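Local coordinates for protein dihydroxyacetone kinase (Citrobacter freundii, PDB 1UN8) that phosphorylates dihydroxyacetone at the expense of ATP in glycerol fermentation, working as a homodimer with divalent metal ions, at residues R39-R44 and G67-G72; A23-N28 and E323-P328; C104-K109 and Y130-L135; H11-V16 and C79-A84; W287-A292 and P328-P333. All blocks are in the same frame, centred on the assembly; numbering follows the deposited sequence.

Interaction 1: residues R39-R44 and G67-G72; sequences RIVVRR and GFIGKG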
# COMPACT_ATOMS: atom_id res chain seq x y z
N ARG A 39 5.32 5.99 24.20
CA ARG A 39 5.56 6.42 22.83
C ARG A 39 4.51 7.41 22.35
O ARG A 39 3.50 7.03 21.77
CB ARG A 39 5.63 5.18 21.92
CG ARG A 39 7.04 4.57 21.88
CD ARG A 39 7.05 3.10 21.52
NE ARG A 39 6.27 2.35 22.50
CZ ARG A 39 6.56 1.12 22.93
NH1 ARG A 39 7.63 0.48 22.48
NH2 ARG A 39 5.77 0.54 23.82
N ILE A 40 4.78 8.68 22.60
CA ILE A 40 3.88 9.76 22.22
C ILE A 40 4.44 10.69 21.16
O ILE A 40 5.59 11.13 21.24
CB ILE A 40 3.54 10.62 23.44
CG1 ILE A 40 3.09 9.73 24.60
CG2 ILE A 40 2.48 11.64 23.06
CD1 ILE A 40 2.23 10.45 25.65
N VAL A 41 3.63 10.97 20.16
CA VAL A 41 4.03 11.88 19.10
C VAL A 41 3.10 13.05 19.25
O VAL A 41 1.90 12.87 19.44
CB VAL A 41 3.83 11.30 17.71
CG1 VAL A 41 4.06 12.39 16.65
CG2 VAL A 41 4.81 10.16 17.49
N VAL A 42 3.65 14.25 19.18
CA VAL A 42 2.84 15.44 19.34
C VAL A 42 3.18 16.46 18.27
O VAL A 42 4.24 16.39 17.67
CB VAL A 42 3.06 16.06 20.72
CG1 VAL A 42 4.35 16.86 20.74
CG2 VAL A 42 1.87 16.92 21.08
N ARG A 43 2.28 17.40 18.05
CA ARG A 43 2.51 18.43 17.05
C ARG A 43 3.34 19.57 17.62
O ARG A 43 3.28 19.85 18.81
CB ARG A 43 1.18 18.96 16.53
CG ARG A 43 0.23 19.37 17.62
CD ARG A 43 -1.16 19.63 17.07
NE ARG A 43 -1.22 20.83 16.24
CZ ARG A 43 -2.35 21.37 15.78
NH1 ARG A 43 -3.52 20.81 16.07
NH2 ARG A 43 -2.30 22.47 15.03
N ARG A 44 4.12 20.21 16.75
CA ARG A 44 4.97 21.33 17.15
C ARG A 44 4.15 22.62 17.17
O ARG A 44 4.59 23.64 17.69
CB ARG A 44 6.16 21.43 16.19
CG ARG A 44 7.13 20.27 16.33
CD ARG A 44 7.57 19.73 14.99
NE ARG A 44 8.43 20.66 14.26
CZ ARG A 44 9.67 20.97 14.63
NH1 ARG A 44 10.19 20.44 15.73
NH2 ARG A 44 10.38 21.83 13.91
N GLY A 67 -0.24 9.90 11.46
CA GLY A 67 -0.44 10.52 10.16
C GLY A 67 -1.59 11.51 10.14
O GLY A 67 -1.79 12.25 9.16
N PHE A 68 -2.36 11.54 11.22
CA PHE A 68 -3.44 12.51 11.31
C PHE A 68 -3.26 13.50 12.45
O PHE A 68 -4.22 14.03 13.00
CB PHE A 68 -4.79 11.82 11.27
CG PHE A 68 -4.88 10.85 10.15
CD1 PHE A 68 -4.75 9.48 10.39
CD2 PHE A 68 -5.07 11.29 8.85
CE1 PHE A 68 -4.82 8.55 9.37
CE2 PHE A 68 -5.13 10.38 7.83
CZ PHE A 68 -5.01 8.97 8.09
N ILE A 69 -2.00 13.74 12.79
CA ILE A 69 -1.65 14.72 13.80
C ILE A 69 -1.33 16.02 13.04
O ILE A 69 -0.61 15.99 12.04
CB ILE A 69 -0.40 14.27 14.60
CG1 ILE A 69 -0.75 13.16 15.58
CG2 ILE A 69 0.26 15.46 15.33
CD1 ILE A 69 0.47 12.52 16.19
N GLY A 70 -1.87 17.13 13.52
CA GLY A 70 -1.62 18.43 12.90
C GLY A 70 -2.83 19.35 12.89
O GLY A 70 -3.96 18.95 13.23
N LYS A 71 -2.49 20.52 12.47
CA LYS A 71 -3.52 21.55 12.37
C LYS A 71 -4.78 21.04 11.67
O LYS A 71 -4.72 20.55 10.55
CB LYS A 71 -2.94 22.75 11.63
CG LYS A 71 -3.84 23.97 11.56
CD LYS A 71 -3.17 25.08 10.77
CE LYS A 71 -4.04 26.31 10.68
NZ LYS A 71 -3.40 27.35 9.82
N GLY A 72 -5.92 21.15 12.35
CA GLY A 72 -7.17 20.69 11.78
C GLY A 72 -7.56 19.28 12.19
O GLY A 72 -8.68 18.82 11.88

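Interaction 2: residues A23-N28 and E323-P328; sequences ASPWNN and ETSNWP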
# COMPACT_ATOMS: atom_id res chain seq x y z
N ALA A 23 9.78 11.56 7.45
CA ALA A 23 9.07 11.81 6.19
C ALA A 23 7.94 12.81 6.30
O ALA A 23 7.20 13.01 5.33
CB ALA A 23 8.54 10.51 5.63
N SER A 24 7.81 13.45 7.45
CA SER A 24 6.76 14.44 7.67
C SER A 24 6.73 15.55 6.63
O SER A 24 7.64 16.36 6.53
CB SER A 24 6.92 15.07 9.05
OG SER A 24 5.99 16.13 9.22
N PRO A 25 5.66 15.62 5.84
CA PRO A 25 5.54 16.66 4.82
C PRO A 25 5.59 18.06 5.42
O PRO A 25 6.24 18.95 4.87
CB PRO A 25 4.18 16.38 4.19
CG PRO A 25 3.97 14.94 4.43
CD PRO A 25 4.47 14.76 5.84
N TRP A 26 4.90 18.26 6.55
CA TRP A 26 4.85 19.57 7.20
C TRP A 26 5.94 19.75 8.26
O TRP A 26 6.15 20.87 8.75
CB TRP A 26 3.49 19.79 7.87
CG TRP A 26 2.33 19.63 6.96
CD1 TRP A 26 1.65 18.48 6.69
CD2 TRP A 26 1.71 20.66 6.17
NE1 TRP A 26 0.65 18.72 5.77
CE2 TRP A 26 0.67 20.05 5.43
CE3 TRP A 26 1.94 22.04 6.00
CZ2 TRP A 26 -0.15 20.76 4.54
CZ3 TRP A 26 1.14 22.75 5.12
CH2 TRP A 26 0.10 22.11 4.40
N ASN A 27 6.63 18.68 8.61
CA ASN A 27 7.67 18.78 9.62
C ASN A 27 7.04 19.38 10.88
O ASN A 27 7.66 20.18 11.59
CB ASN A 27 8.81 19.67 9.13
CG ASN A 27 10.00 19.66 10.06
OD1 ASN A 27 10.79 20.61 10.09
ND2 ASN A 27 10.13 18.60 10.85
N ASN A 28 5.81 18.96 11.16
CA ASN A 28 5.06 19.44 12.31
C ASN A 28 4.89 18.37 13.36
O ASN A 28 4.01 18.46 14.20
CB ASN A 28 3.68 19.90 11.87
CG ASN A 28 2.85 18.76 11.29
OD1 ASN A 28 3.40 17.78 10.77
ND2 ASN A 28 1.52 18.88 11.37
N GLU A 323 -3.33 20.04 8.15
CA GLU A 323 -1.90 19.86 7.93
C GLU A 323 -1.41 18.58 8.59
O GLU A 323 -0.89 18.61 9.71
CB GLU A 323 -1.11 21.03 8.49
CG GLU A 323 -1.65 22.37 8.07
CD GLU A 323 -0.73 23.50 8.46
OE1 GLU A 323 -0.04 23.37 9.51
OE2 GLU A 323 -0.72 24.51 7.73
N THR A 324 -1.56 17.47 7.89
CA THR A 324 -1.12 16.18 8.42
C THR A 324 -0.34 15.39 7.37
O THR A 324 -0.38 15.71 6.18
CB THR A 324 -2.32 15.33 8.88
OG1 THR A 324 -3.20 15.11 7.76
CG2 THR A 324 -3.08 16.05 9.99
N SER A 325 0.36 14.36 7.81
CA SER A 325 1.14 13.56 6.88
C SER A 325 0.30 12.75 5.91
O SER A 325 0.75 12.45 4.81
CB SER A 325 2.04 12.59 7.63
OG SER A 325 2.94 13.27 8.49
N ASN A 326 -0.92 12.38 6.31
CA ASN A 326 -1.68 11.48 5.44
C ASN A 326 -3.16 11.76 5.14
O ASN A 326 -3.81 10.94 4.50
CB ASN A 326 -1.55 10.06 5.99
CG ASN A 326 -0.12 9.59 6.05
OD1 ASN A 326 0.42 9.05 5.09
ND2 ASN A 326 0.50 9.79 7.20
N TRP A 327 -3.72 12.88 5.59
CA TRP A 327 -5.12 13.12 5.26
C TRP A 327 -5.21 13.27 3.76
O TRP A 327 -4.46 14.03 3.16
CB TRP A 327 -5.69 14.33 6.04
CG TRP A 327 -7.05 14.68 5.55
CD1 TRP A 327 -7.39 15.66 4.66
CD2 TRP A 327 -8.26 13.99 5.88
NE1 TRP A 327 -8.74 15.62 4.41
CE2 TRP A 327 -9.30 14.61 5.14
CE3 TRP A 327 -8.57 12.91 6.71
CZ2 TRP A 327 -10.63 14.18 5.21
CZ3 TRP A 327 -9.89 12.48 6.79
CH2 TRP A 327 -10.91 13.12 6.04
N PRO A 328 -6.16 12.54 3.14
CA PRO A 328 -6.38 12.64 1.69
C PRO A 328 -7.50 13.62 1.36
O PRO A 328 -8.57 13.57 1.95
CB PRO A 328 -6.74 11.22 1.32
CG PRO A 328 -7.60 10.83 2.49
CD PRO A 328 -6.87 11.38 3.70
O HOH W 1 -0.32 21.24 11.43

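Interaction 3: residues C104-K109 and Y130-L135; sequences CLLIVK and YNVEML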
# COMPACT_ATOMS: atom_id res chain seq x y z
N CYS A 104 -9.31 18.56 26.88
CA CYS A 104 -9.03 17.69 25.74
C CYS A 104 -10.07 16.61 25.55
O CYS A 104 -10.71 16.14 26.51
CB CYS A 104 -7.67 17.02 25.90
SG CYS A 104 -7.67 15.75 27.16
N LEU A 105 -10.23 16.21 24.30
CA LEU A 105 -11.16 15.16 23.92
C LEU A 105 -10.35 13.92 23.52
O LEU A 105 -9.52 13.98 22.62
CB LEU A 105 -12.01 15.61 22.74
CG LEU A 105 -12.72 14.47 22.00
CD1 LEU A 105 -13.69 13.80 22.97
CD2 LEU A 105 -13.45 15.00 20.77
N LEU A 106 -10.57 12.82 24.23
CA LEU A 106 -9.89 11.57 23.89
C LEU A 106 -10.80 10.84 22.89
O LEU A 106 -11.99 10.65 23.15
CB LEU A 106 -9.69 10.70 25.14
CG LEU A 106 -8.89 11.27 26.32
CD1 LEU A 106 -8.85 10.24 27.44
CD2 LEU A 106 -7.49 11.66 25.89
N ILE A 107 -10.27 10.49 21.72
CA ILE A 107 -11.04 9.76 20.73
C ILE A 107 -10.50 8.32 20.77
O ILE A 107 -9.35 8.06 20.37
CB ILE A 107 -10.86 10.35 19.32
CG1 ILE A 107 -11.25 11.83 19.32
CG2 ILE A 107 -11.70 9.53 18.30
CD1 ILE A 107 -12.36 12.19 18.37
N VAL A 108 -11.33 7.39 21.25
CA VAL A 108 -10.90 6.00 21.38
C VAL A 108 -11.68 4.98 20.55
O VAL A 108 -12.91 4.95 20.59
CB VAL A 108 -10.96 5.57 22.85
CG1 VAL A 108 -10.53 4.12 23.00
CG2 VAL A 108 -10.06 6.47 23.67
N LYS A 109 -10.95 4.13 19.82
CA LYS A 109 -11.58 3.07 19.02
C LYS A 109 -12.13 2.05 20.01
O LYS A 109 -11.53 1.80 21.05
CB LYS A 109 -10.55 2.44 18.07
CG LYS A 109 -10.04 3.41 17.00
CD LYS A 109 -9.21 2.71 15.90
CE LYS A 109 -8.00 1.96 16.46
NZ LYS A 109 -7.12 2.80 17.30
N TYR A 130 -7.63 18.70 35.07
CA TYR A 130 -7.83 18.85 33.63
C TYR A 130 -9.28 18.55 33.27
O TYR A 130 -9.95 17.75 33.94
CB TYR A 130 -6.93 17.90 32.84
CG TYR A 130 -5.45 18.10 33.04
CD1 TYR A 130 -4.76 17.43 34.04
CD2 TYR A 130 -4.72 18.94 32.19
CE1 TYR A 130 -3.39 17.57 34.21
CE2 TYR A 130 -3.33 19.10 32.34
CZ TYR A 130 -2.68 18.41 33.35
OH TYR A 130 -1.32 18.54 33.53
N ASN A 131 -9.78 19.20 32.22
CA ASN A 131 -11.13 18.93 31.76
C ASN A 131 -10.99 17.90 30.65
O ASN A 131 -10.36 18.17 29.62
CB ASN A 131 -11.79 20.19 31.22
CG ASN A 131 -12.22 21.13 32.32
OD1 ASN A 131 -13.12 21.95 32.13
ND2 ASN A 131 -11.59 21.02 33.49
N VAL A 132 -11.58 16.73 30.85
CA VAL A 132 -11.48 15.66 29.87
C VAL A 132 -12.81 15.04 29.46
O VAL A 132 -13.73 14.90 30.27
CB VAL A 132 -10.59 14.53 30.41
CG1 VAL A 132 -10.23 13.57 29.29
CG2 VAL A 132 -9.35 15.11 31.07
N GLU A 133 -12.89 14.66 28.19
CA GLU A 133 -14.06 14.00 27.65
C GLU A 133 -13.56 12.84 26.78
O GLU A 133 -12.49 12.92 26.17
CB GLU A 133 -14.90 14.96 26.82
CG GLU A 133 -15.68 16.00 27.63
CD GLU A 133 -16.53 15.40 28.74
OE1 GLU A 133 -17.03 14.27 28.59
OE2 GLU A 133 -16.71 16.08 29.77
N MET A 134 -14.32 11.75 26.75
CA MET A 134 -13.93 10.60 25.95
C MET A 134 -15.03 10.15 25.00
O MET A 134 -16.18 9.99 25.41
CB MET A 134 -13.54 9.44 26.85
CG MET A 134 -13.05 8.24 26.09
SD MET A 134 -12.24 7.02 27.15
CE MET A 134 -13.29 5.63 26.78
N LEU A 135 -14.68 9.95 23.74
CA LEU A 135 -15.65 9.49 22.75
C LEU A 135 -15.19 8.15 22.19
O LEU A 135 -14.19 8.07 21.47
CB LEU A 135 -15.79 10.49 21.60
CG LEU A 135 -16.64 9.98 20.43
CD1 LEU A 135 -18.05 9.74 20.93
CD2 LEU A 135 -16.64 10.96 19.27

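Interaction 4: residues H11-V16 and C79-A84; sequences HLVSDV and CGDVFA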
# COMPACT_ATOMS: atom_id res chain seq x y z
N HIS A 11 12.09 -2.33 19.70
CA HIS A 11 12.19 -0.96 19.18
C HIS A 11 11.27 -0.71 17.99
O HIS A 11 11.22 0.40 17.44
CB HIS A 11 13.63 -0.65 18.78
CG HIS A 11 14.60 -0.64 19.93
ND1 HIS A 11 15.96 -0.51 19.76
CD2 HIS A 11 14.40 -0.75 21.26
CE1 HIS A 11 16.55 -0.54 20.93
NE2 HIS A 11 15.63 -0.68 21.87
N LEU A 12 10.54 -1.76 17.59
CA LEU A 12 9.64 -1.74 16.44
C LEU A 12 8.80 -0.46 16.33
O LEU A 12 8.97 0.32 15.38
CB LEU A 12 8.71 -2.96 16.50
CG LEU A 12 7.81 -3.49 15.37
CD1 LEU A 12 7.30 -2.37 14.48
CD2 LEU A 12 8.57 -4.50 14.55
N VAL A 13 7.90 -0.26 17.29
CA VAL A 13 7.04 0.92 17.26
C VAL A 13 7.84 2.21 17.25
O VAL A 13 7.51 3.14 16.51
CB VAL A 13 6.08 0.93 18.46
CG1 VAL A 13 5.35 2.27 18.51
CG2 VAL A 13 5.09 -0.21 18.34
N SER A 14 8.89 2.28 18.06
CA SER A 14 9.71 3.48 18.10
C SER A 14 10.33 3.75 16.73
O SER A 14 10.36 4.89 16.27
CB SER A 14 10.82 3.34 19.13
OG SER A 14 11.61 4.52 19.15
N ASP A 15 10.82 2.70 16.08
CA ASP A 15 11.40 2.90 14.76
C ASP A 15 10.36 3.42 13.74
O ASP A 15 10.67 4.25 12.88
CB ASP A 15 12.05 1.60 14.26
CG ASP A 15 13.25 1.18 15.12
OD1 ASP A 15 13.93 2.07 15.68
OD2 ASP A 15 13.53 -0.03 15.23
N VAL A 16 9.12 2.94 13.86
CA VAL A 16 8.05 3.37 12.96
C VAL A 16 7.83 4.87 13.14
O VAL A 16 7.68 5.61 12.18
CB VAL A 16 6.71 2.61 13.25
CG1 VAL A 16 5.54 3.30 12.56
CG2 VAL A 16 6.81 1.18 12.75
N CYS A 79 0.91 5.93 21.06
CA CYS A 79 1.21 4.67 20.38
C CYS A 79 1.61 3.50 21.27
O CYS A 79 2.65 3.54 21.95
CB CYS A 79 2.32 4.91 19.35
SG CYS A 79 2.02 6.35 18.29
N GLY A 80 0.79 2.45 21.26
CA GLY A 80 1.09 1.28 22.05
C GLY A 80 1.94 0.39 21.17
O GLY A 80 2.31 0.77 20.05
N ASP A 81 2.28 -0.78 21.67
CA ASP A 81 3.08 -1.70 20.88
C ASP A 81 2.15 -2.23 19.78
O ASP A 81 0.96 -1.88 19.74
CB ASP A 81 3.59 -2.84 21.77
CG ASP A 81 4.81 -3.54 21.20
OD1 ASP A 81 5.57 -4.13 21.99
OD2 ASP A 81 5.00 -3.50 19.97
N VAL A 82 2.68 -3.07 18.90
CA VAL A 82 1.89 -3.62 17.81
C VAL A 82 0.63 -4.31 18.32
O VAL A 82 0.70 -5.28 19.07
CB VAL A 82 2.69 -4.64 17.00
CG1 VAL A 82 1.88 -5.09 15.79
CG2 VAL A 82 4.01 -4.04 16.55
N PHE A 83 -0.53 -3.80 17.89
CA PHE A 83 -1.81 -4.38 18.28
C PHE A 83 -2.00 -4.51 19.78
O PHE A 83 -2.72 -5.40 20.24
CB PHE A 83 -1.98 -5.75 17.63
CG PHE A 83 -2.12 -5.70 16.13
CD1 PHE A 83 -2.25 -6.89 15.40
CD2 PHE A 83 -2.16 -4.49 15.45
CE1 PHE A 83 -2.42 -6.86 14.01
CE2 PHE A 83 -2.34 -4.44 14.07
CZ PHE A 83 -2.47 -5.63 13.35
N ALA A 84 -1.35 -3.63 20.53
CA ALA A 84 -1.44 -3.64 21.99
C ALA A 84 -1.69 -2.22 22.50
O ALA A 84 -1.00 -1.28 22.09
CB ALA A 84 -0.15 -4.18 22.58
O HOH W 2 7.88 -1.99 19.51

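Interaction 5: residues W287-A292 and P328-P333; sequences WLIGPA and PTPVPP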
# COMPACT_ATOMS: atom_id res chain seq x y z
N TRP A 287 -18.54 12.64 -2.59
CA TRP A 287 -17.11 12.65 -2.35
C TRP A 287 -16.51 11.26 -2.12
O TRP A 287 -17.15 10.39 -1.53
CB TRP A 287 -16.75 13.54 -1.15
CG TRP A 287 -17.27 14.95 -1.23
CD1 TRP A 287 -18.42 15.43 -0.66
CD2 TRP A 287 -16.66 16.05 -1.91
NE1 TRP A 287 -18.56 16.76 -0.95
CE2 TRP A 287 -17.50 17.17 -1.72
CE3 TRP A 287 -15.49 16.20 -2.66
CZ2 TRP A 287 -17.21 18.43 -2.26
CZ3 TRP A 287 -15.20 17.45 -3.19
CH2 TRP A 287 -16.05 18.54 -2.99
N LEU A 288 -15.29 11.07 -2.60
CA LEU A 288 -14.54 9.84 -2.39
C LEU A 288 -13.30 10.21 -1.59
O LEU A 288 -12.67 11.23 -1.85
CB LEU A 288 -14.10 9.21 -3.70
CG LEU A 288 -15.12 8.44 -4.53
CD1 LEU A 288 -14.40 7.81 -5.70
CD2 LEU A 288 -15.80 7.37 -3.69
N ILE A 289 -12.98 9.39 -0.60
CA ILE A 289 -11.78 9.61 0.19
C ILE A 289 -11.00 8.31 -0.06
O ILE A 289 -11.37 7.23 0.43
CB ILE A 289 -12.08 9.76 1.71
CG1 ILE A 289 -13.02 10.94 1.97
CG2 ILE A 289 -10.79 10.03 2.45
CD1 ILE A 289 -14.45 10.69 1.56
N GLY A 290 -9.93 8.42 -0.85
CA GLY A 290 -9.13 7.25 -1.19
C GLY A 290 -9.49 6.87 -2.61
O GLY A 290 -10.12 7.67 -3.29
N PRO A 291 -9.16 5.66 -3.09
CA PRO A 291 -8.47 4.58 -2.37
C PRO A 291 -7.10 4.96 -1.84
O PRO A 291 -6.32 5.59 -2.54
CB PRO A 291 -8.41 3.46 -3.42
CG PRO A 291 -8.36 4.19 -4.70
CD PRO A 291 -9.39 5.27 -4.49
N ALA A 292 -6.83 4.59 -0.60
CA ALA A 292 -5.56 4.88 0.05
C ALA A 292 -5.43 4.05 1.32
O ALA A 292 -6.43 3.58 1.87
CB ALA A 292 -5.47 6.37 0.38
N PRO A 328 -6.16 12.54 3.14
CA PRO A 328 -6.38 12.64 1.69
C PRO A 328 -7.50 13.62 1.36
O PRO A 328 -8.57 13.57 1.95
CB PRO A 328 -6.74 11.22 1.32
CG PRO A 328 -7.60 10.83 2.49
CD PRO A 328 -6.87 11.38 3.70
N THR A 329 -7.24 14.50 0.40
CA THR A 329 -8.23 15.48 -0.02
C THR A 329 -9.38 14.79 -0.74
O THR A 329 -9.17 14.17 -1.79
CB THR A 329 -7.61 16.52 -0.97
OG1 THR A 329 -6.64 17.29 -0.25
CG2 THR A 329 -8.69 17.45 -1.54
N PRO A 330 -10.60 14.89 -0.20
CA PRO A 330 -11.78 14.27 -0.81
C PRO A 330 -11.96 14.71 -2.27
O PRO A 330 -11.67 15.85 -2.62
CB PRO A 330 -12.92 14.75 0.08
CG PRO A 330 -12.25 14.87 1.42
CD PRO A 330 -10.95 15.55 1.06
N VAL A 331 -12.44 13.81 -3.11
CA VAL A 331 -12.64 14.12 -4.51
C VAL A 331 -13.97 13.59 -5.02
O VAL A 331 -14.37 12.48 -4.70
CB VAL A 331 -11.50 13.51 -5.38
CG1 VAL A 331 -11.75 13.80 -6.86
CG2 VAL A 331 -10.15 14.06 -4.93
N PRO A 332 -14.68 14.38 -5.81
CA PRO A 332 -15.97 13.92 -6.33
C PRO A 332 -15.69 12.80 -7.32
O PRO A 332 -14.77 12.92 -8.14
CB PRO A 332 -16.52 15.15 -7.03
CG PRO A 332 -15.85 16.29 -6.35
CD PRO A 332 -14.45 15.79 -6.16
N PRO A 333 -16.45 11.70 -7.28
CA PRO A 333 -16.16 10.65 -8.26
C PRO A 333 -16.29 11.24 -9.65
O PRO A 333 -17.36 11.69 -10.03
CB PRO A 333 -17.23 9.61 -7.96
CG PRO A 333 -18.37 10.43 -7.46
CD PRO A 333 -17.68 11.39 -6.53

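Interaction 1: residues R39-R44 and G67-G72
Strand 40-43 belongs to the six-stranded mixed sheet of the DhaK region, and the loop joining strands 52-59 and 76-80 folds back against it through V41, R43 and I69. The V41 and I69 side chains cross obliquely. V41 CG1 meets I69 CD1 at 3.6 Å. The other branch of I69 turns toward the next residue of that sheet face, and I69 CG2 lies 3.8 Å from R43 CB. I69 thus touches both residues.

Further along, the R43 guanidinium lies over the G70-K71 peptide. G70 C sits 3.5 Å from the plane of the group, over its centre. K71 N is on the same face, offset toward the rim. R43 NH2 reaches to 3.1 Å from K71 CA. No hydrogen bond crosses here: R43 NH1 meets G70 O at a poor angle, and R43 NH2 and K71 N are both donors. The R43 chain leaves with CG between the backbone N and the carbonyl carbon (chi1 51°) and bends at chi3, which lays the group across the loop. E167 holds it there by a salt bridge to NH1. G70 has backbone angles that call for glycine.

Strand 40-43 runs between strands 29-32 and 76-80. V41 also packs on I17 of helix 12-22. V42 points to the other side, onto V98 of helix 88-98 and V339 of the second subunit.

Interaction 2: residues A23-N28 and E323-P328
A carboxylate is stacked on an indole: the E323 side chain lies over one face of W26, with the carboxylate and ring planes 18° apart. E323 CB sits 3.7 Å from the centroid of the five-membered ring, 15° off its normal, which makes a CH-pi contact. The extended E323 chain then runs out over the six-membered ring, and E323 OE2 comes to 3.7 Å from W26 CZ3. The edge of the same ring is used too. T324 O lies in the ring plane, and W26 NE1 gives it a weak hydrogen bond of 3.2 Å.

N28 also reaches E323. N28 ND2 donates a weak bond of 2.9 Å to E323 O. It also donates to a water, which in turn donates to E323 OE1 at 2.9 Å. That water ties the carboxylate to the asparagine amide. N28 CG lies between the backbone N and the carbonyl carbon (chi1 63°), a position that brings the amide to E323.

The two segments are loops, one between helix 12-22 and strand 29-32, the other after helix 314-319. T324 OG1 accepts from W327 N in an ST motif. W327 also makes a cation-pi contact with K160. P25 CD rests 3.4 Å from S325 OG. In the dimer, R334 of the second subunit donates hydrogen bonds to S24 O and P25 O.

Interaction 3: residues C104-K109 and Y130-L135
Strands 104-109 and 132-135 run parallel, 4.6 Å apart at their axes and 22° from alignment, with C104 to I107 in register with V132 to L135. They are the two strands of a beta-alpha-beta unit whose connecting helix is 112-127. Five backbone hydrogen bonds join them. Two are nearly straight: L106 N to E133 O is 2.7 Å and L135 N to L106 O is 2.8 Å. In the last bond, V108 N approaches L135 O tilted 32° from the carbonyl plane.

One sheet face carries C104, L106, V132 and M134. There V132 CG1 is shared: C104 SG and L106 CG each lie 4.0 Å from it. V132 also packs on A122 and A125 of the connecting helix. The other face carries L105, I107, E133 and L135. L105 CG stands anti to the backbone N (chi1 163°), which swings CD1 across toward the partner strand, 4.2 Å from L135 CB. Helices 155-167 and 172-184 cover this face.

K109, at the end of the first strand, is part of the dihydroxyacetone site, and its NZ is hydrogen-bonded to H65. D114, another substrate residue, touches V108. Strand 132-137 is the outermost strand of the sheet in this chain, and M134 also meets Y467 of the second subunit. M134 SD lies 4.1 Å from V108 CG2.

Interaction 4: residues H11-V16 and C79-A84
The D81 carboxylate stands beside V13, with D81 OD2 3.7 Å from V13 CG2. The same oxygen is met on its anti side by V82 N at 2.6 Å, 23° out of the carboxylate plane, and R9 makes a salt bridge to it. The ring of F83 is the other flat group. V82 CG1 covers one of its faces, offset toward the rim. The F83 ring also meets H220 edge-to-face and comes up against H61. The contact packs the start of helix 12-22 on the end of strand 76-80 of the six-stranded mixed sheet. There the chain turns a corner at D81 into a type II beta turn ending at A84.

H220 is the active-site histidine that forms the hemiaminal, and H61 belongs to the substrate site. V13 packs on S59, a substrate residue, which places the contact beside the dihydroxyacetone site.

V13 carries most of the contact from the helix. Its CG1 is anti to the backbone N (chi1 172°), which sends the two methyls to different parts of the strand end. V13 CG1 lies 4.1 Å from C79 CB. V13 CG2 packs closer, 3.4 Å from G80 O and 3.6 Å from D81 CA. G80 O accepts a hydrogen bond from S59 OG. One residue earlier, L12 CG rests 4.0 Å from V82 CG2. L12 also packs on I271 of the second subunit, and D15 forms a salt bridge with R274 of that subunit. At the first turn of the helix, V13 N donates to a water at 2.8 Å.

Interaction 5: residues W287-A292 and P328-P333
Two backbone hydrogen bonds join L288 and V331 as an antiparallel, hydrogen-bonded pair. L288 N to V331 O is 2.7 Å, with the donor tilted 35° from the carbonyl plane. V331 N to L288 O is 2.9 Å, with the donor in the plane of the L288 carbonyl. This is a single bridge. P333, two residues beyond V331, has no N-H to give. A CA-H...O contact supports the bridge, P330 CA to L288 O at 3.3 Å.

The apolar contacts are mostly proline rings on the strand side chains. W287 and P332 lie side by side and point the same way, with W287 CZ3 3.4 Å from P332 CG. I289 straddles two prolines. Its CG2, anti to the backbone N, reaches P328 CG at 3.3 Å, while I289 CG1 meets P330 CG at 4.0 Å. L288 crosses P333 at about a right angle, with L288 CD1 4.0 Å from P333 CB.

The polar end of W287 is taken by E315, which accepts from NE1.

Strand 285-292 is an outermost strand of the second mixed sheet in this chain, and segment 328-333 runs along its outer edge. Strand 254-260 lies on the inner side. L319 of helix 314-319 packs on W287 and P330, and I22 of the second subunit covers L288 and P333.

From the N terminus, helix 12-22 opens interaction 4, which closes at 79-84. Interaction 1 opens and closes within that span. It touches interaction 4 where strands 40-43 and 76-80 pair. Interaction 2 opens between these, at 23-28, and closes only at 323-328. It therefore crosses interaction 4 and encloses both interaction 1 and interaction 3. Interaction 3 is a local closure at the far edge of the first sheet. Interaction 5 opens at 287-292, closes at 328-333, crosses interaction 2 and shares P328 with it. The chain thus returns from the second sheet to the first at 323-328, where K71 and G67 meet E323 and N326, then runs back along the second sheet's edge.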